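Local coordinates for amino acid adenylation domain-containing protein (Bacillus stratosphericus LAMA 585, PDB 6ULY) that probably selects an alpha-keto acid and activates it as an acyl adenylate during nonribosomal synthesis of a depsipeptide, at residues E472-V483 and H523-M532. Numbering follows the deposited sequence.
Sequences EIEAIAEEVPGV and HIKSHIATKM
The imidazole ring of His527 meets the 472-483 segment at its edge, where Ile476 O lies close to the ring plane beside CD2 and the Glu479 carboxylate comes up to NE2. Val480 CG2 approaches the same ring obliquely, and Val480 CG1 comes obliquely to the His523 ring, 3.3 Å from His523 CB. This is helix-on-helix packing in the small C-terminal subdomain of an ANL-family adenylation domain, where helices 470-477 and 514-532 both put side chains on strand 502-509. Glu479 OE1 accepts from His527 NE2 through its anti lone pair (2.7 Å, N-H...O angle 162°), the carboxylate turned 54° from the ring. With CG anti to the backbone N (chi1 -171°), His527 swings its ring across to the turn that follows the first helix. A polar pair suits this outer margin, whereas inward the contact is aliphatic. Branched Ile476 fits as a knob among His527, Ile528, Lys531 and Met532, its CG2 3.8 Å from Ile528 CG1. Met532 bends at its sulfur, bringing CE to 3.7 Å from Glu472 CD and SD against Ile473 CG1. Deeper, Ile473, Ala477 and Ile524 all rest on Leu505; small Ala477 touches Ile528 CD1. Val483 CG2 meets Ile524 CD1 at 3.4 Å, closer than usual van der Waals contact.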
loop_
_atom_site.group_PDB
_atom_site.type_symbol
_atom_site.label_atom_id
_atom_site.label_comp_id
_atom_site.label_asym_id
_atom_site.label_seq_id
_atom_site.Cartn_x
_atom_site.Cartn_y
_atom_site.Cartn_z
ATOM N N GLU A 472 -18.084 -16.009 -11.156
ATOM C CA GLU A 472 -18.049 -16.440 -12.576
ATOM C C GLU A 472 -16.888 -17.417 -12.779
ATOM O O GLU A 472 -17.083 -18.431 -13.479
ATOM C CB GLU A 472 -17.914 -15.191 -13.447
ATOM C CG GLU A 472 -18.360 -15.373 -14.882
ATOM C CD GLU A 472 -18.368 -14.061 -15.647
ATOM O OE1 GLU A 472 -18.360 -12.994 -14.988
ATOM O OE2 GLU A 472 -18.372 -14.106 -16.890
ATOM N N ILE A 473 -15.729 -17.118 -12.185
ATOM C CA ILE A 473 -14.518 -17.990 -12.254
ATOM C C ILE A 473 -14.856 -19.347 -11.641
ATOM O O ILE A 473 -14.545 -20.370 -12.262
ATOM C CB ILE A 473 -13.312 -17.335 -11.547
ATOM C CG1 ILE A 473 -12.907 -16.028 -12.239
ATOM C CG2 ILE A 473 -12.141 -18.314 -11.454
ATOM C CD1 ILE A 473 -11.858 -15.222 -11.503
ATOM N N GLU A 474 -15.477 -19.343 -10.464
ATOM C CA GLU A 474 -15.845 -20.590 -9.750
ATOM C C GLU A 474 -16.842 -21.410 -10.580
ATOM O O GLU A 474 -16.619 -22.618 -10.738
ATOM C CB GLU A 474 -16.405 -20.258 -8.370
ATOM C CG GLU A 474 -15.365 -19.698 -7.418
ATOM C CD GLU A 474 -15.976 -19.057 -6.186
ATOM O OE1 GLU A 474 -17.222 -18.973 -6.128
ATOM O OE2 GLU A 474 -15.209 -18.640 -5.293
ATOM N N ALA A 475 -17.900 -20.795 -11.102
ATOM C CA ALA A 475 -18.876 -21.501 -11.961
ATOM C C ALA A 475 -18.135 -22.211 -13.101
ATOM O O ALA A 475 -18.408 -23.404 -13.325
ATOM C CB ALA A 475 -19.926 -20.543 -12.482
ATOM N N ILE A 476 -17.231 -21.514 -13.797
ATOM C CA ILE A 476 -16.512 -22.090 -14.971
ATOM C C ILE A 476 -15.606 -23.224 -14.492
ATOM O O ILE A 476 -15.571 -24.277 -15.156
ATOM C CB ILE A 476 -15.733 -21.020 -15.752
ATOM C CG1 ILE A 476 -16.697 -20.172 -16.587
ATOM C CG2 ILE A 476 -14.647 -21.654 -16.620
ATOM C CD1 ILE A 476 -16.286 -18.732 -16.718
ATOM N N ALA A 477 -14.910 -23.034 -13.373
ATOM C CA ALA A 477 -14.059 -24.090 -12.780
ATOM C C ALA A 477 -14.899 -25.346 -12.493
ATOM O O ALA A 477 -14.369 -26.458 -12.674
ATOM C CB ALA A 477 -13.365 -23.582 -11.541
ATOM N N GLU A 478 -16.168 -25.182 -12.101
ATOM C CA GLU A 478 -17.063 -26.291 -11.661
ATOM C C GLU A 478 -17.641 -27.049 -12.858
ATOM O O GLU A 478 -18.222 -28.117 -12.637
ATOM C CB GLU A 478 -18.190 -25.749 -10.778
ATOM C CG GLU A 478 -17.741 -25.390 -9.367
ATOM C CD GLU A 478 -18.794 -24.722 -8.492
ATOM O OE1 GLU A 478 -19.413 -23.727 -8.955
ATOM O OE2 GLU A 478 -18.994 -25.198 -7.346
ATOM N N GLU A 479 -17.490 -26.540 -14.077
ATOM C CA GLU A 479 -17.909 -27.279 -15.294
ATOM C C GLU A 479 -16.896 -28.388 -15.612
ATOM O O GLU A 479 -17.261 -29.312 -16.366
ATOM C CB GLU A 479 -18.067 -26.327 -16.479
ATOM C CG GLU A 479 -19.198 -25.324 -16.318
ATOM C CD GLU A 479 -19.174 -24.152 -17.292
ATOM O OE1 GLU A 479 -18.197 -23.981 -18.048
ATOM O OE2 GLU A 479 -20.156 -23.406 -17.304
ATOM N N VAL A 480 -15.672 -28.305 -15.078
ATOM C CA VAL A 480 -14.634 -29.362 -15.266
ATOM C C VAL A 480 -15.100 -30.611 -14.528
ATOM O O VAL A 480 -15.393 -30.526 -13.334
ATOM C CB VAL A 480 -13.250 -28.916 -14.768
ATOM C CG1 VAL A 480 -12.229 -30.037 -14.900
ATOM C CG2 VAL A 480 -12.774 -27.665 -15.483
ATOM N N PRO A 481 -15.175 -31.790 -15.197
ATOM C CA PRO A 481 -15.746 -32.990 -14.574
ATOM C C PRO A 481 -15.132 -33.348 -13.211
ATOM O O PRO A 481 -15.859 -33.766 -12.316
ATOM C CB PRO A 481 -15.471 -34.095 -15.607
ATOM C CG PRO A 481 -15.396 -33.354 -16.934
ATOM C CD PRO A 481 -14.771 -32.016 -16.597
ATOM N N GLY A 482 -13.823 -33.152 -13.052
ATOM C CA GLY A 482 -13.120 -33.536 -11.816
ATOM C C GLY A 482 -13.415 -32.631 -10.631
ATOM O O GLY A 482 -13.025 -33.003 -9.510
ATOM N N VAL A 483 -14.049 -31.476 -10.842
ATOM C CA VAL A 483 -14.210 -30.457 -9.768
ATOM C C VAL A 483 -15.561 -30.652 -9.072
ATOM O O VAL A 483 -16.612 -30.618 -9.745
ATOM C CB VAL A 483 -14.050 -29.029 -10.315
ATOM C CG1 VAL A 483 -14.355 -28.003 -9.232
ATOM C CG2 VAL A 483 -12.657 -28.815 -10.904
ATOM N N HIS A 523 -7.452 -29.218 -16.682
ATOM C CA HIS A 523 -8.751 -28.791 -17.267
ATOM C C HIS A 523 -9.200 -27.456 -16.662
ATOM O O HIS A 523 -9.748 -26.637 -17.405
ATOM C CB HIS A 523 -9.816 -29.878 -17.105
ATOM C CG HIS A 523 -9.562 -31.096 -17.931
ATOM N ND1 HIS A 523 -8.862 -31.067 -19.124
ATOM C CD2 HIS A 523 -9.919 -32.384 -17.742
ATOM C CE1 HIS A 523 -8.793 -32.283 -19.629
ATOM N NE2 HIS A 523 -9.431 -33.106 -18.801
ATOM N N ILE A 524 -8.994 -27.252 -15.364
ATOM C CA ILE A 524 -9.350 -25.971 -14.688
ATOM C C ILE A 524 -8.581 -24.838 -15.376
ATOM O O ILE A 524 -9.191 -23.835 -15.791
ATOM C CB ILE A 524 -9.044 -26.050 -13.177
ATOM C CG1 ILE A 524 -10.049 -26.941 -12.437
ATOM C CG2 ILE A 524 -8.976 -24.657 -12.555
ATOM C CD1 ILE A 524 -9.653 -27.262 -10.987
ATOM N N LYS A 525 -7.271 -25.003 -15.493
ATOM C CA LYS A 525 -6.394 -23.969 -16.077
ATOM C C LYS A 525 -6.879 -23.673 -17.498
ATOM O O LYS A 525 -7.064 -22.485 -17.834
ATOM C CB LYS A 525 -4.942 -24.451 -15.997
ATOM C CG LYS A 525 -3.901 -23.364 -16.212
ATOM C CD LYS A 525 -2.494 -23.723 -15.744
ATOM C CE LYS A 525 -1.488 -23.862 -16.872
ATOM N NZ LYS A 525 -0.160 -24.293 -16.369
ATOM N N SER A 526 -7.107 -24.710 -18.303
ATOM C CA SER A 526 -7.366 -24.553 -19.759
ATOM C C SER A 526 -8.819 -24.123 -20.000
ATOM O O SER A 526 -9.044 -23.313 -20.911
ATOM C CB SER A 526 -7.001 -25.797 -20.533
ATOM O OG SER A 526 -7.939 -26.839 -20.303
ATOM N N HIS A 527 -9.774 -24.638 -19.224
ATOM C CA HIS A 527 -11.206 -24.279 -19.375
ATOM C C HIS A 527 -11.440 -22.831 -18.938
ATOM O O HIS A 527 -12.260 -22.147 -19.565
ATOM C CB HIS A 527 -12.085 -25.258 -18.604
ATOM C CG HIS A 527 -13.538 -25.093 -18.885
ATOM N ND1 HIS A 527 -14.046 -25.083 -20.167
ATOM C CD2 HIS A 527 -14.595 -24.946 -18.057
ATOM C CE1 HIS A 527 -15.355 -24.929 -20.117
ATOM N NE2 HIS A 527 -15.717 -24.842 -18.832
ATOM N N ILE A 528 -10.754 -22.363 -17.903
ATOM C CA ILE A 528 -10.877 -20.941 -17.474
ATOM C C ILE A 528 -10.183 -20.050 -18.513
ATOM O O ILE A 528 -10.725 -18.970 -18.822
ATOM C CB ILE A 528 -10.322 -20.737 -16.049
ATOM C CG1 ILE A 528 -11.233 -21.386 -15.005
ATOM C CG2 ILE A 528 -10.101 -19.258 -15.744
ATOM C CD1 ILE A 528 -10.661 -21.343 -13.616
ATOM N N ALA A 529 -9.023 -20.467 -19.031
ATOM C CA ALA A 529 -8.283 -19.697 -20.059
ATOM C C ALA A 529 -9.169 -19.513 -21.297
ATOM O O ALA A 529 -9.242 -18.388 -21.818
ATOM C CB ALA A 529 -6.978 -20.367 -20.398
ATOM N N THR A 530 -9.843 -20.567 -21.753
ATOM C CA THR A 530 -10.702 -20.497 -22.964
ATOM C C THR A 530 -11.876 -19.563 -22.655
ATOM O O THR A 530 -11.904 -18.453 -23.234
ATOM C CB THR A 530 -11.104 -21.899 -23.447
ATOM O OG1 THR A 530 -9.912 -22.582 -23.842
ATOM C CG2 THR A 530 -12.081 -21.881 -24.605
ATOM N N LYS A 531 -12.742 -19.968 -21.719
ATOM C CA LYS A 531 -14.086 -19.366 -21.528
ATOM C C LYS A 531 -13.968 -17.872 -21.193
ATOM O O LYS A 531 -14.879 -17.115 -21.571
ATOM C CB LYS A 531 -14.880 -20.120 -20.456
ATOM C CG LYS A 531 -16.246 -20.608 -20.924
ATOM C CD LYS A 531 -16.189 -21.726 -21.956
ATOM C CE LYS A 531 -17.572 -22.251 -22.303
ATOM N NZ LYS A 531 -17.557 -23.157 -23.477
ATOM N N MET A 532 -12.901 -17.445 -20.515
ATOM C CA MET A 532 -12.777 -16.041 -20.032
ATOM C C MET A 532 -11.677 -15.274 -20.781
ATOM O O MET A 532 -11.566 -14.055 -20.542
ATOM C CB MET A 532 -12.502 -15.993 -18.526
ATOM C CG MET A 532 -13.501 -16.790 -17.712
ATOM S SD MET A 532 -13.529 -16.321 -15.965
ATOM C CE MET A 532 -14.768 -15.026 -15.978
#